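Local coordinates for nonsense-mediated mRNA decay protein 2 (Saccharomyces cerevisiae, PDB 4LUN) that takes part in nonsense-mediated decay of mRNAs with premature stop codons, this chain being the N-terminal MIF4G domain of the longer protein, at residues G39-L44 with E66-E71; E95-L100 with V153-T158; S221-I226 with K230-L235; D244-R249 with I297-F302. All blocks are in the same frame, centred on the assembly; numbering follows the deposited sequence.

Interaction 1. Residues G39-L44 with E66-E71; sequences GFIKKL and EKYLSE
Glu71 OE2 lies against the branch of Ile41, 3.7 Å from its CG2 and 4.0 Å from its CG1, so the carboxylate oxygen meets hydrocarbon here, and no hydrogen bond joins the two segments. The rest of the glutamate takes part as well: Glu71 CG comes within 3.8 Å of the terminal methyl CD1 of Ile41. It gets there because the glutamate is stretched out, with CG anti to the backbone N (chi1 172°) and the chain continuing nearly straight to the carboxylate (chi2 163°). The glutamate chain crosses the isoleucine at a slant, the isoleucine offering CG1, CG2 and CD1 in turn. Ile41 sits on the last turn of helix 34-44, Glu71 on the first turn of helix 69-81, two helices of the HEAT-repeat-like MIF4G domain, whose packing here sets aliphatic carbon on one side against a glutamate chain and a tyrosine on the other. Tyr68, the N-cap residue of helix 69-81, adds a looser touch: its CD1 is 4.3 Å from Ile41 CG1, and its side chain also touches Ile34, Asn37 and Thr38 of helix 34-44. An alanine at Glu71 is likely to leave Ile41 CG2 and CD1 without their nearest neighbours on this segment, opening a gap over the isoleucine. Ile41 also packs on Ile72, the residue after Glu71, while Phe40 and Leu44 reach helix 52-60 through Leu56.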
loop_
_atom_site.group_PDB
_atom_site.type_symbol
_atom_site.label_atom_id
_atom_site.label_comp_id
_atom_site.label_asym_id
_atom_site.label_seq_id
_atom_site.Cartn_x
_atom_site.Cartn_y
_atom_site.Cartn_z
ATOM N N GLY A 39 -26.687 -12.260 -10.337
ATOM C CA GLY A 39 -25.902 -13.427 -9.982
ATOM C C GLY A 39 -24.419 -13.096 -10.023
ATOM O O GLY A 39 -23.621 -13.646 -9.259
ATOM N N PHE A 40 -24.048 -12.185 -10.916
ATOM C CA PHE A 40 -22.664 -11.717 -10.986
ATOM C C PHE A 40 -22.286 -10.895 -9.748
ATOM O O PHE A 40 -21.216 -11.095 -9.168
ATOM C CB PHE A 40 -22.425 -10.913 -12.266
ATOM C CG PHE A 40 -20.996 -10.455 -12.438
ATOM C CD1 PHE A 40 -20.012 -11.348 -12.823
ATOM C CD2 PHE A 40 -20.644 -9.134 -12.217
ATOM C CE1 PHE A 40 -18.700 -10.933 -12.979
ATOM C CE2 PHE A 40 -19.330 -8.715 -12.377
ATOM C CZ PHE A 40 -18.364 -9.621 -12.753
ATOM N N ILE A 41 -23.162 -9.973 -9.348
ATOM C CA ILE A 41 -22.929 -9.150 -8.159
ATOM C C ILE A 41 -22.773 -10.009 -6.909
ATOM O O ILE A 41 -21.895 -9.759 -6.075
ATOM C CB ILE A 41 -24.072 -8.142 -7.924
ATOM C CG1 ILE A 41 -24.179 -7.162 -9.090
ATOM C CG2 ILE A 41 -23.854 -7.367 -6.626
ATOM C CD1 ILE A 41 -22.937 -6.373 -9.323
ATOM N N LYS A 42 -23.628 -11.020 -6.780
ATOM C CA LYS A 42 -23.558 -11.936 -5.647
ATOM C C LYS A 42 -22.236 -12.686 -5.608
ATOM O O LYS A 42 -21.682 -12.932 -4.538
ATOM C CB LYS A 42 -24.716 -12.937 -5.678
ATOM C CG LYS A 42 -25.974 -12.435 -5.006
ATOM C CD LYS A 42 -27.013 -13.541 -4.896
ATOM C CE LYS A 42 -28.013 -13.477 -6.035
ATOM N NZ LYS A 42 -28.911 -14.672 -6.048
ATOM N N LYS A 43 -21.734 -13.056 -6.779
ATOM C CA LYS A 43 -20.448 -13.734 -6.860
ATOM C C LYS A 43 -19.304 -12.796 -6.439
ATOM O O LYS A 43 -18.393 -13.203 -5.710
ATOM C CB LYS A 43 -20.222 -14.290 -8.267
ATOM C CG LYS A 43 -19.464 -15.610 -8.287
ATOM C CD LYS A 43 -19.366 -16.171 -9.696
ATOM C CE LYS A 43 -20.678 -16.797 -10.139
ATOM N NZ LYS A 43 -20.828 -16.745 -11.622
ATOM N N LEU A 44 -19.370 -11.540 -6.878
ATOM C CA LEU A 44 -18.375 -10.531 -6.494
ATOM C C LEU A 44 -18.347 -10.347 -4.980
ATOM O O LEU A 44 -17.275 -10.270 -4.368
ATOM C CB LEU A 44 -18.683 -9.181 -7.153
ATOM C CG LEU A 44 -18.363 -8.961 -8.631
ATOM C CD1 LEU A 44 -18.772 -7.550 -9.049
ATOM C CD2 LEU A 44 -16.886 -9.198 -8.915
ATOM N N GLU A 66 -23.429 -4.213 -18.613
ATOM C CA GLU A 66 -23.371 -2.758 -18.794
ATOM C C GLU A 66 -24.316 -1.938 -17.905
ATOM O O GLU A 66 -23.928 -0.910 -17.353
ATOM C CB GLU A 66 -23.617 -2.404 -20.265
ATOM C CG GLU A 66 -23.122 -1.023 -20.659
ATOM C CD GLU A 66 -21.605 -0.944 -20.706
ATOM O OE1 GLU A 66 -21.042 0.024 -20.152
ATOM O OE2 GLU A 66 -20.979 -1.848 -21.302
ATOM N N LYS A 67 -25.560 -2.375 -17.769
ATOM C CA LYS A 67 -26.529 -1.596 -17.009
ATOM C C LYS A 67 -26.341 -1.765 -15.506
ATOM O O LYS A 67 -26.940 -1.028 -14.719
ATOM C CB LYS A 67 -27.965 -1.944 -17.414
ATOM C CG LYS A 67 -28.156 -3.386 -17.846
ATOM C CD LYS A 67 -28.033 -3.544 -19.360
ATOM C CE LYS A 67 -26.830 -4.406 -19.729
ATOM N NZ LYS A 67 -26.618 -5.501 -18.741
ATOM N N TYR A 68 -25.521 -2.739 -15.110
ATOM C CA TYR A 68 -25.197 -2.932 -13.696
ATOM C C TYR A 68 -23.799 -2.399 -13.357
ATOM O O TYR A 68 -23.290 -2.634 -12.264
ATOM C CB TYR A 68 -25.307 -4.413 -13.300
ATOM C CG TYR A 68 -26.693 -4.850 -12.848
ATOM C CD1 TYR A 68 -26.976 -5.052 -11.502
ATOM C CD2 TYR A 68 -27.716 -5.057 -13.767
ATOM C CE1 TYR A 68 -28.241 -5.449 -11.085
ATOM C CE2 TYR A 68 -28.982 -5.455 -13.358
ATOM C CZ TYR A 68 -29.238 -5.645 -12.020
ATOM O OH TYR A 68 -30.497 -6.042 -11.611
ATOM N N LEU A 69 -23.189 -1.682 -14.296
ATOM C CA LEU A 69 -21.826 -1.176 -14.116
ATOM C C LEU A 69 -21.605 -0.377 -12.827
ATOM O O LEU A 69 -20.662 -0.656 -12.079
ATOM C CB LEU A 69 -21.405 -0.335 -15.319
ATOM C CG LEU A 69 -19.991 0.228 -15.215
ATOM C CD1 LEU A 69 -19.001 -0.916 -15.049
ATOM C CD2 LEU A 69 -19.670 1.047 -16.438
ATOM N N SER A 70 -22.454 0.619 -12.581
ATOM C CA SER A 70 -22.310 1.464 -11.389
ATOM C C SER A 70 -22.287 0.621 -10.123
ATOM O O SER A 70 -21.436 0.809 -9.251
ATOM C CB SER A 70 -23.448 2.479 -11.297
ATOM O OG SER A 70 -23.644 3.149 -12.526
ATOM N N GLU A 71 -23.232 -0.307 -10.028
ATOM C CA GLU A 71 -23.289 -1.227 -8.904
ATOM C C GLU A 71 -22.053 -2.122 -8.819
ATOM O O GLU A 71 -21.584 -2.441 -7.723
ATOM C CB GLU A 71 -24.559 -2.083 -8.973
ATOM C CG GLU A 71 -24.596 -3.197 -7.957
ATOM C CD GLU A 71 -25.984 -3.749 -7.759
ATOM O OE1 GLU A 71 -26.877 -3.411 -8.567
ATOM O OE2 GLU A 71 -26.183 -4.513 -6.790
#

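Interaction 2. Residues E95-L100 with V153-T158; sequences EIISGL and VGVFRT
Ser98 OG, a buried hydroxyl, faces two valine methyls at once, Val153 CG2 and Val155 CG2, each 4.0 Å away and approaching from the same general side. A sharp turn of the chain brings both valines to this one oxygen: Gly154, with its positive phi of 79°, is the C-prime residue of a Schellman motif that ends helix 130-152, where Val155 N is hydrogen-bonded to Leu150 O and Gly154 N to Tyr151 O. The contact thus packs a helix terminus of the MIF4G domain against the middle of helix 87-104. The serine oxygen has its polar needs met by others: it is hydrogen-bonded to Val94 O, one turn back on its own helix, and to Asn13 ND2 of helix 3-17. The same Asn13 amide nitrogen also holds Val153 O, which ties the N-terminal helix to both sides of the contact. Val155 O is held in turn by Trp17 NE1. The remaining contacts are apolar. Leu9 of helix 3-17 touches both Ser98 and Val153, and Phe156 passes on to Leu112 and Leu113 of helix 106-116. Val155 divides its methyls between two partners. Its CG2 takes the serine, while CG1, set anti to the backbone N (chi1 174°), turns to Ile97. The isoleucine and valine side chains cross at about a right angle and meet through one branch methyl each, Ile97 CG2 standing 3.9 Å from Val155 CG1.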
loop_
_atom_site.group_PDB
_atom_site.type_symbol
_atom_site.label_atom_id
_atom_site.label_comp_id
_atom_site.label_asym_id
_atom_site.label_seq_id
_atom_site.Cartn_x
_atom_site.Cartn_y
_atom_site.Cartn_z
ATOM N N GLU A 95 -6.537 -10.740 -11.319
ATOM C CA GLU A 95 -7.115 -11.331 -12.525
ATOM C C GLU A 95 -8.541 -10.847 -12.772
ATOM O O GLU A 95 -8.922 -10.563 -13.905
ATOM C CB GLU A 95 -7.096 -12.858 -12.441
ATOM C CG GLU A 95 -5.706 -13.470 -12.486
ATOM C CD GLU A 95 -5.157 -13.604 -13.895
ATOM O OE1 GLU A 95 -5.879 -13.287 -14.870
ATOM O OE2 GLU A 95 -3.996 -14.045 -14.028
ATOM N N ILE A 96 -9.325 -10.767 -11.702
ATOM C CA ILE A 96 -10.701 -10.290 -11.774
ATOM C C ILE A 96 -10.788 -8.819 -12.183
ATOM O O ILE A 96 -11.574 -8.456 -13.056
ATOM C CB ILE A 96 -11.411 -10.499 -10.427
ATOM C CG1 ILE A 96 -11.514 -11.995 -10.122
ATOM C CG2 ILE A 96 -12.782 -9.844 -10.426
ATOM C CD1 ILE A 96 -11.794 -12.304 -8.661
ATOM N N ILE A 97 -9.982 -7.970 -11.562
ATOM C CA ILE A 97 -9.985 -6.555 -11.920
ATOM C C ILE A 97 -9.493 -6.359 -13.351
ATOM O O ILE A 97 -10.018 -5.521 -14.068
ATOM C CB ILE A 97 -9.148 -5.696 -10.945
ATOM C CG1 ILE A 97 -9.729 -5.779 -9.531
ATOM C CG2 ILE A 97 -9.105 -4.237 -11.397
ATOM C CD1 ILE A 97 -11.171 -5.347 -9.448
ATOM N N SER A 98 -8.493 -7.136 -13.763
ATOM C CA SER A 98 -7.983 -7.060 -15.133
ATOM C C SER A 98 -9.068 -7.412 -16.147
ATOM O O SER A 98 -9.186 -6.752 -17.177
ATOM C CB SER A 98 -6.767 -7.967 -15.330
ATOM O OG SER A 98 -5.657 -7.494 -14.588
ATOM N N GLY A 99 -9.852 -8.445 -15.851
ATOM C CA GLY A 99 -10.960 -8.837 -16.711
ATOM C C GLY A 99 -11.989 -7.735 -16.853
ATOM O O GLY A 99 -12.438 -7.422 -17.956
ATOM N N LEU A 100 -12.361 -7.136 -15.729
ATOM C CA LEU A 100 -13.339 -6.063 -15.730
ATOM C C LEU A 100 -12.797 -4.855 -16.473
ATOM O O LEU A 100 -13.525 -4.211 -17.220
ATOM C CB LEU A 100 -13.729 -5.694 -14.301
ATOM C CG LEU A 100 -14.737 -6.649 -13.665
ATOM C CD1 LEU A 100 -14.734 -6.489 -12.159
ATOM C CD2 LEU A 100 -16.125 -6.385 -14.236
ATOM N N VAL A 153 0.331 -4.329 -13.294
ATOM C CA VAL A 153 -0.329 -4.905 -14.472
ATOM C C VAL A 153 -1.031 -3.861 -15.337
ATOM O O VAL A 153 -1.767 -4.203 -16.250
ATOM C CB VAL A 153 -1.280 -6.094 -14.128
ATOM C CG1 VAL A 153 -0.485 -7.228 -13.491
ATOM C CG2 VAL A 153 -2.425 -5.643 -13.229
ATOM N N GLY A 154 -0.785 -2.584 -15.069
ATOM C CA GLY A 154 -1.266 -1.543 -15.958
ATOM C C GLY A 154 -2.731 -1.170 -15.820
ATOM O O GLY A 154 -3.301 -0.523 -16.699
ATOM N N VAL A 155 -3.346 -1.551 -14.708
ATOM C CA VAL A 155 -4.729 -1.155 -14.463
ATOM C C VAL A 155 -4.781 0.233 -13.828
ATOM O O VAL A 155 -5.445 1.145 -14.339
ATOM C CB VAL A 155 -5.441 -2.179 -13.563
ATOM C CG1 VAL A 155 -6.838 -1.682 -13.193
ATOM C CG2 VAL A 155 -5.528 -3.518 -14.276
ATOM N N PHE A 156 -4.075 0.379 -12.711
ATOM C CA PHE A 156 -3.987 1.636 -11.971
ATOM C C PHE A 156 -2.673 2.329 -12.303
ATOM O O PHE A 156 -1.644 1.974 -11.739
ATOM C CB PHE A 156 -3.960 1.351 -10.473
ATOM C CG PHE A 156 -5.282 0.948 -9.876
ATOM C CD1 PHE A 156 -6.470 1.067 -10.577
ATOM C CD2 PHE A 156 -5.324 0.474 -8.570
ATOM C CE1 PHE A 156 -7.676 0.703 -9.996
ATOM C CE2 PHE A 156 -6.525 0.109 -7.979
ATOM C CZ PHE A 156 -7.708 0.227 -8.693
ATOM N N ARG A 157 -2.694 3.335 -13.168
ATOM C CA ARG A 157 -1.447 3.896 -13.676
ATOM C C ARG A 157 -1.121 5.301 -13.212
ATOM O O ARG A 157 0.008 5.576 -12.812
ATOM C CB ARG A 157 -1.462 3.902 -15.209
ATOM C CG ARG A 157 -1.976 2.603 -15.811
ATOM C CD ARG A 157 -1.861 2.627 -17.337
ATOM N NE ARG A 157 -2.751 3.607 -17.959
ATOM C CZ ARG A 157 -2.767 3.858 -19.265
ATOM N NH1 ARG A 157 -1.949 3.202 -20.077
ATOM N NH2 ARG A 157 -3.594 4.766 -19.763
ATOM N N THR A 158 -2.093 6.202 -13.315
ATOM C CA THR A 158 -1.811 7.619 -13.124
ATOM C C THR A 158 -3.099 8.376 -12.839
ATOM O O THR A 158 -4.180 7.926 -13.203
ATOM C CB THR A 158 -1.123 8.210 -14.387
ATOM O OG1 THR A 158 -0.992 9.629 -14.253
ATOM C CG2 THR A 158 -1.951 7.910 -15.634
#

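Interaction 3. Residues S221-I226 with K230-L235; sequences SWDDLI and KLKGAL
Ile226 lies over the side chains of two successive helix residues, Leu231 and Lys232. Its branch methyl meets the leucine, with CG2 4.0 Å from Leu231 CB, while Ile226 CG1 comes to 4.1 Å from the methyl CD2 of the same leucine. The other end turns to the lysine: Ile226 CD1 rides on the aliphatic chain, 4.1 Å from Lys232 CG, the two side chains crossing at about a right angle. The lysine then bends at chi3 (68°), which carries its ammonium group round toward the loop. There NZ is hydrogen-bonded to the carbonyl oxygens of Arg216 and Pro213, and it donates to a water 2.8 Å from Lys232 NZ. That water stands 2.9 Å from Asp223 OD1 and can bridge the two side chains. Directly, Asp223 OD1 is 4.5 Å from Lys232 NZ, too far for a salt bridge. With an alanine at Ile226, Leu231 CB and the lysine's methylenes would probably lose their apolar cover, and a gap would open there. The contact closes the short turn that leads into helix 231-271. Ile226 and Leu231 both rest on Tyr151 of helix 130-152, and Leu231 goes on to touch Leu183 of helix 182-190, so the start of the long helix is wedged against two others of the MIF4G domain.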
loop_
_atom_site.group_PDB
_atom_site.type_symbol
_atom_site.label_atom_id
_atom_site.label_comp_id
_atom_site.label_asym_id
_atom_site.label_seq_id
_atom_site.Cartn_x
_atom_site.Cartn_y
_atom_site.Cartn_z
ATOM N N SER A 221 13.754 -6.117 -14.081
ATOM C CA SER A 221 12.686 -7.078 -14.342
ATOM C C SER A 221 11.293 -6.462 -14.523
ATOM O O SER A 221 10.468 -7.009 -15.251
ATOM C CB SER A 221 12.650 -8.134 -13.240
ATOM O OG SER A 221 12.491 -7.527 -11.971
ATOM N N TRP A 222 11.038 -5.322 -13.878
ATOM C CA TRP A 222 9.717 -4.691 -13.962
ATOM C C TRP A 222 9.676 -3.426 -14.825
ATOM O O TRP A 222 8.642 -2.759 -14.890
ATOM C CB TRP A 222 9.158 -4.386 -12.557
ATOM C CG TRP A 222 8.758 -5.601 -11.787
ATOM C CD1 TRP A 222 8.660 -6.875 -12.259
ATOM C CD2 TRP A 222 8.402 -5.657 -10.393
ATOM N NE1 TRP A 222 8.265 -7.726 -11.248
ATOM C CE2 TRP A 222 8.103 -7.004 -10.095
ATOM C CE3 TRP A 222 8.309 -4.702 -9.375
ATOM C CZ2 TRP A 222 7.713 -7.418 -8.813
ATOM C CZ3 TRP A 222 7.926 -5.122 -8.097
ATOM C CH2 TRP A 222 7.636 -6.469 -7.835
ATOM N N ASP A 223 10.773 -3.117 -15.516
ATOM C CA ASP A 223 10.822 -1.917 -16.348
ATOM C C ASP A 223 9.686 -1.820 -17.369
ATOM O O ASP A 223 9.189 -0.728 -17.632
ATOM C CB ASP A 223 12.165 -1.815 -17.085
ATOM C CG ASP A 223 13.307 -1.406 -16.177
ATOM O OD1 ASP A 223 13.069 -1.092 -14.982
ATOM O OD2 ASP A 223 14.458 -1.374 -16.675
ATOM N N ASP A 224 9.277 -2.952 -17.946
ATOM C CA ASP A 224 8.205 -2.955 -18.943
ATOM C C ASP A 224 6.838 -2.738 -18.305
ATOM O O ASP A 224 5.848 -2.499 -19.004
ATOM C CB ASP A 224 8.158 -4.290 -19.696
ATOM C CG ASP A 224 9.296 -4.458 -20.675
ATOM O OD1 ASP A 224 9.989 -3.463 -20.980
ATOM O OD2 ASP A 224 9.486 -5.600 -21.151
ATOM N N LEU A 225 6.785 -2.841 -16.982
ATOM C CA LEU A 225 5.521 -2.749 -16.263
ATOM C C LEU A 225 5.292 -1.353 -15.709
ATOM O O LEU A 225 4.179 -1.011 -15.313
ATOM C CB LEU A 225 5.487 -3.746 -15.115
ATOM C CG LEU A 225 5.739 -5.197 -15.492
ATOM C CD1 LEU A 225 5.735 -6.084 -14.233
ATOM C CD2 LEU A 225 4.691 -5.643 -16.487
ATOM N N ILE A 226 6.345 -0.551 -15.696
ATOM C CA ILE A 226 6.327 0.750 -15.043
ATOM C C ILE A 226 5.781 1.818 -15.995
ATOM O O ILE A 226 6.189 1.891 -17.153
ATOM C CB ILE A 226 7.739 1.094 -14.525
ATOM C CG1 ILE A 226 8.043 0.253 -13.277
ATOM C CG2 ILE A 226 7.868 2.567 -14.196
ATOM C CD1 ILE A 226 9.513 0.173 -12.900
ATOM N N LYS A 230 10.436 7.681 -14.434
ATOM C CA LYS A 230 10.949 8.377 -13.260
ATOM C C LYS A 230 10.627 7.684 -11.942
ATOM O O LYS A 230 11.141 8.088 -10.890
ATOM C CB LYS A 230 10.400 9.806 -13.220
ATOM C CG LYS A 230 10.885 10.684 -14.361
ATOM C CD LYS A 230 10.966 12.131 -13.912
ATOM C CE LYS A 230 10.932 13.082 -15.090
ATOM N NZ LYS A 230 9.910 14.151 -14.879
ATOM N N LEU A 231 9.800 6.646 -11.985
ATOM C CA LEU A 231 9.302 6.035 -10.738
ATOM C C LEU A 231 10.403 5.524 -9.819
ATOM O O LEU A 231 10.429 5.857 -8.633
ATOM C CB LEU A 231 8.319 4.889 -11.018
ATOM C CG LEU A 231 7.878 4.083 -9.785
ATOM C CD1 LEU A 231 6.942 4.909 -8.900
ATOM C CD2 LEU A 231 7.184 2.788 -10.184
ATOM N N LYS A 232 11.312 4.708 -10.349
ATOM C CA LYS A 232 12.361 4.139 -9.495
ATOM C C LYS A 232 13.228 5.217 -8.825
ATOM O O LYS A 232 13.538 5.126 -7.632
ATOM C CB LYS A 232 13.191 3.092 -10.255
ATOM C CG LYS A 232 12.435 1.800 -10.458
ATOM C CD LYS A 232 13.262 0.721 -11.172
ATOM C CE LYS A 232 14.402 0.207 -10.316
ATOM N NZ LYS A 232 14.917 -1.111 -10.845
ATOM N N GLY A 233 13.579 6.252 -9.582
ATOM C CA GLY A 233 14.327 7.379 -9.053
ATOM C C GLY A 233 13.579 8.138 -7.971
ATOM O O GLY A 233 14.164 8.539 -6.963
ATOM N N ALA A 234 12.284 8.335 -8.184
ATOM C CA ALA A 234 11.449 9.074 -7.236
ATOM C C ALA A 234 11.322 8.288 -5.953
ATOM O O ALA A 234 11.425 8.839 -4.862
ATOM C CB ALA A 234 10.067 9.327 -7.828
ATOM N N LEU A 235 11.093 6.988 -6.094
ATOM C CA LEU A 235 10.956 6.137 -4.919
ATOM C C LEU A 235 12.262 6.016 -4.131
ATOM O O LEU A 235 12.259 5.963 -2.897
ATOM C CB LEU A 235 10.471 4.741 -5.318
ATOM C CG LEU A 235 9.031 4.632 -5.788
ATOM C CD1 LEU A 235 8.758 3.175 -6.166
ATOM C CD2 LEU A 235 8.061 5.107 -4.693
HETATM O O HOH W 1 15.549 -0.601 -13.516
#

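Interaction 4. Residues D244-R249 with I297-F302; sequences DATFAR and ITLGEF
Phe247 reaches Gly300 with the far end of its ring. Its CB starts off along the flank of helix 231-271, and CG is anti to the carbonyl carbon (chi1 -78°), which swings the ring across to helix 277-303. The ring carbon CZ arrives 4.3 Å from Gly300 CA, the glycine lying at the ring's edge, near its plane. A CB on that glycine would stand about 3.9 Å from Phe247 CZ. The Phe247 side chain also touches Ala296 and Pro308. One residue earlier, Thr246 sends its methyl to the leucine: Thr246 CG2 is 4.2 Å from Leu299 CD1. The threonine hydroxyl turns to the carbonyl oxygen of Phe242 in its own helix. Leu299 leans further on Ile208 of helix 201-210, and Thr246 on Thr201. The two helices run in roughly opposite directions. Across the two segments no hydrogen bond or salt bridge forms, so the joint rests on van der Waals packing of methyl, ring edge and backbone carbon.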
loop_
_atom_site.group_PDB
_atom_site.type_symbol
_atom_site.label_atom_id
_atom_site.label_comp_id
_atom_site.label_asym_id
_atom_site.label_seq_id
_atom_site.Cartn_x
_atom_site.Cartn_y
_atom_site.Cartn_z
ATOM N N ASP A 244 16.896 8.595 6.297
ATOM C CA ASP A 244 17.628 9.606 7.060
ATOM C C ASP A 244 16.814 9.983 8.293
ATOM O O ASP A 244 17.348 10.110 9.393
ATOM C CB ASP A 244 17.860 10.868 6.212
ATOM C CG ASP A 244 19.186 10.854 5.465
ATOM O OD1 ASP A 244 20.024 9.963 5.719
ATOM O OD2 ASP A 244 19.403 11.762 4.631
ATOM N N ALA A 245 15.516 10.163 8.090
ATOM C CA ALA A 245 14.606 10.567 9.161
ATOM C C ALA A 245 14.471 9.481 10.204
ATOM O O ALA A 245 14.450 9.761 11.404
ATOM C CB ALA A 245 13.242 10.922 8.595
ATOM N N THR A 246 14.363 8.238 9.737
ATOM C CA THR A 246 14.223 7.093 10.636
ATOM C C THR A 246 15.503 6.879 11.453
ATOM O O THR A 246 15.452 6.629 12.662
ATOM C CB THR A 246 13.876 5.827 9.825
ATOM O OG1 THR A 246 12.619 6.024 9.166
ATOM C CG2 THR A 246 13.778 4.608 10.731
ATOM N N PHE A 247 16.654 6.964 10.795
ATOM C CA PHE A 247 17.929 6.850 11.511
ATOM C C PHE A 247 18.055 7.954 12.567
ATOM O O PHE A 247 18.485 7.692 13.691
ATOM C CB PHE A 247 19.117 6.935 10.540
ATOM C CG PHE A 247 19.394 5.659 9.772
ATOM C CD1 PHE A 247 18.588 4.538 9.912
ATOM C CD2 PHE A 247 20.493 5.587 8.922
ATOM C CE1 PHE A 247 18.860 3.369 9.204
ATOM C CE2 PHE A 247 20.776 4.424 8.217
ATOM C CZ PHE A 247 19.957 3.313 8.358
ATOM N N ALA A 248 17.670 9.174 12.203
ATOM C CA ALA A 248 17.790 10.326 13.105
ATOM C C ALA A 248 16.909 10.161 14.344
ATOM O O ALA A 248 17.341 10.428 15.475
ATOM C CB ALA A 248 17.429 11.616 12.377
ATOM N N ARG A 249 15.667 9.748 14.121
ATOM C CA ARG A 249 14.744 9.536 15.229
ATOM C C ARG A 249 15.200 8.364 16.100
ATOM O O ARG A 249 15.095 8.411 17.334
ATOM C CB ARG A 249 13.334 9.299 14.689
ATOM C CG ARG A 249 12.296 8.944 15.726
ATOM C CD ARG A 249 11.862 10.137 16.530
ATOM N NE ARG A 249 10.655 9.844 17.300
ATOM C CZ ARG A 249 10.408 10.364 18.493
ATOM N NH1 ARG A 249 11.292 11.185 19.045
ATOM N NH2 ARG A 249 9.299 10.049 19.141
ATOM N N ILE A 297 17.136 -1.223 11.276
ATOM C CA ILE A 297 17.971 -2.377 10.959
ATOM C C ILE A 297 17.557 -2.984 9.622
ATOM O O ILE A 297 18.399 -3.284 8.772
ATOM C CB ILE A 297 17.934 -3.420 12.095
ATOM C CG1 ILE A 297 18.764 -2.906 13.283
ATOM C CG2 ILE A 297 18.449 -4.772 11.606
ATOM C CD1 ILE A 297 18.634 -3.737 14.515
ATOM N N THR A 298 16.253 -3.123 9.429
ATOM C CA THR A 298 15.715 -3.691 8.200
ATOM C C THR A 298 16.033 -2.806 7.000
ATOM O O THR A 298 16.449 -3.294 5.934
ATOM C CB THR A 298 14.199 -3.880 8.325
ATOM O OG1 THR A 298 13.925 -4.844 9.356
ATOM C CG2 THR A 298 13.597 -4.365 7.003
ATOM N N LEU A 299 15.834 -1.499 7.160
ATOM C CA LEU A 299 16.104 -0.572 6.056
ATOM C C LEU A 299 17.584 -0.582 5.721
ATOM O O LEU A 299 17.972 -0.575 4.544
ATOM C CB LEU A 299 15.632 0.845 6.401
ATOM C CG LEU A 299 14.113 1.003 6.458
ATOM C CD1 LEU A 299 13.707 2.266 7.219
ATOM C CD2 LEU A 299 13.523 1.006 5.058
ATOM N N GLY A 300 18.414 -0.603 6.759
ATOM C CA GLY A 300 19.848 -0.632 6.564
ATOM C C GLY A 300 20.312 -1.889 5.861
ATOM O O GLY A 300 21.161 -1.821 4.975
ATOM N N GLU A 301 19.767 -3.032 6.252
ATOM C CA GLU A 301 20.120 -4.293 5.606
ATOM C C GLU A 301 19.759 -4.262 4.124
ATOM O O GLU A 301 20.579 -4.605 3.275
ATOM C CB GLU A 301 19.410 -5.467 6.278
ATOM C CG GLU A 301 20.037 -5.903 7.601
ATOM C CD GLU A 301 19.214 -6.946 8.341
ATOM O OE1 GLU A 301 19.714 -7.484 9.354
ATOM O OE2 GLU A 301 18.070 -7.225 7.916
ATOM N N PHE A 302 18.537 -3.833 3.827
ATOM C CA PHE A 302 18.038 -3.826 2.453
ATOM C C PHE A 302 18.881 -2.933 1.550
ATOM O O PHE A 302 19.293 -3.341 0.454
ATOM C CB PHE A 302 16.570 -3.380 2.410
ATOM C CG PHE A 302 15.943 -3.510 1.048
ATOM C CD1 PHE A 302 15.222 -4.646 0.712
ATOM C CD2 PHE A 302 16.089 -2.510 0.104
ATOM C CE1 PHE A 302 14.648 -4.771 -0.542
ATOM C CE2 PHE A 302 15.518 -2.633 -1.151
ATOM C CZ PHE A 302 14.805 -3.765 -1.470
#

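From the N terminus, the four contacts follow in series; none nests in another and none crosses. Interaction 1 closes the chain between helices 34-44 and 69-81. Interaction 2 then spans from helix 87-104 to the loop after helix 130-152, and it touches interaction 1 through Phe40 CZ and Leu100 CD2, 4.2 Å apart. Interaction 3 is the shortest closure, with three residues between its segments; its centre lies about 17 Å from that of interaction 2. Interaction 4 starts on the helix that interaction 3 ends on, helix 231-271, and ties it to helix 277-303, on the far side of the chain's centre from interactions 1 and 2.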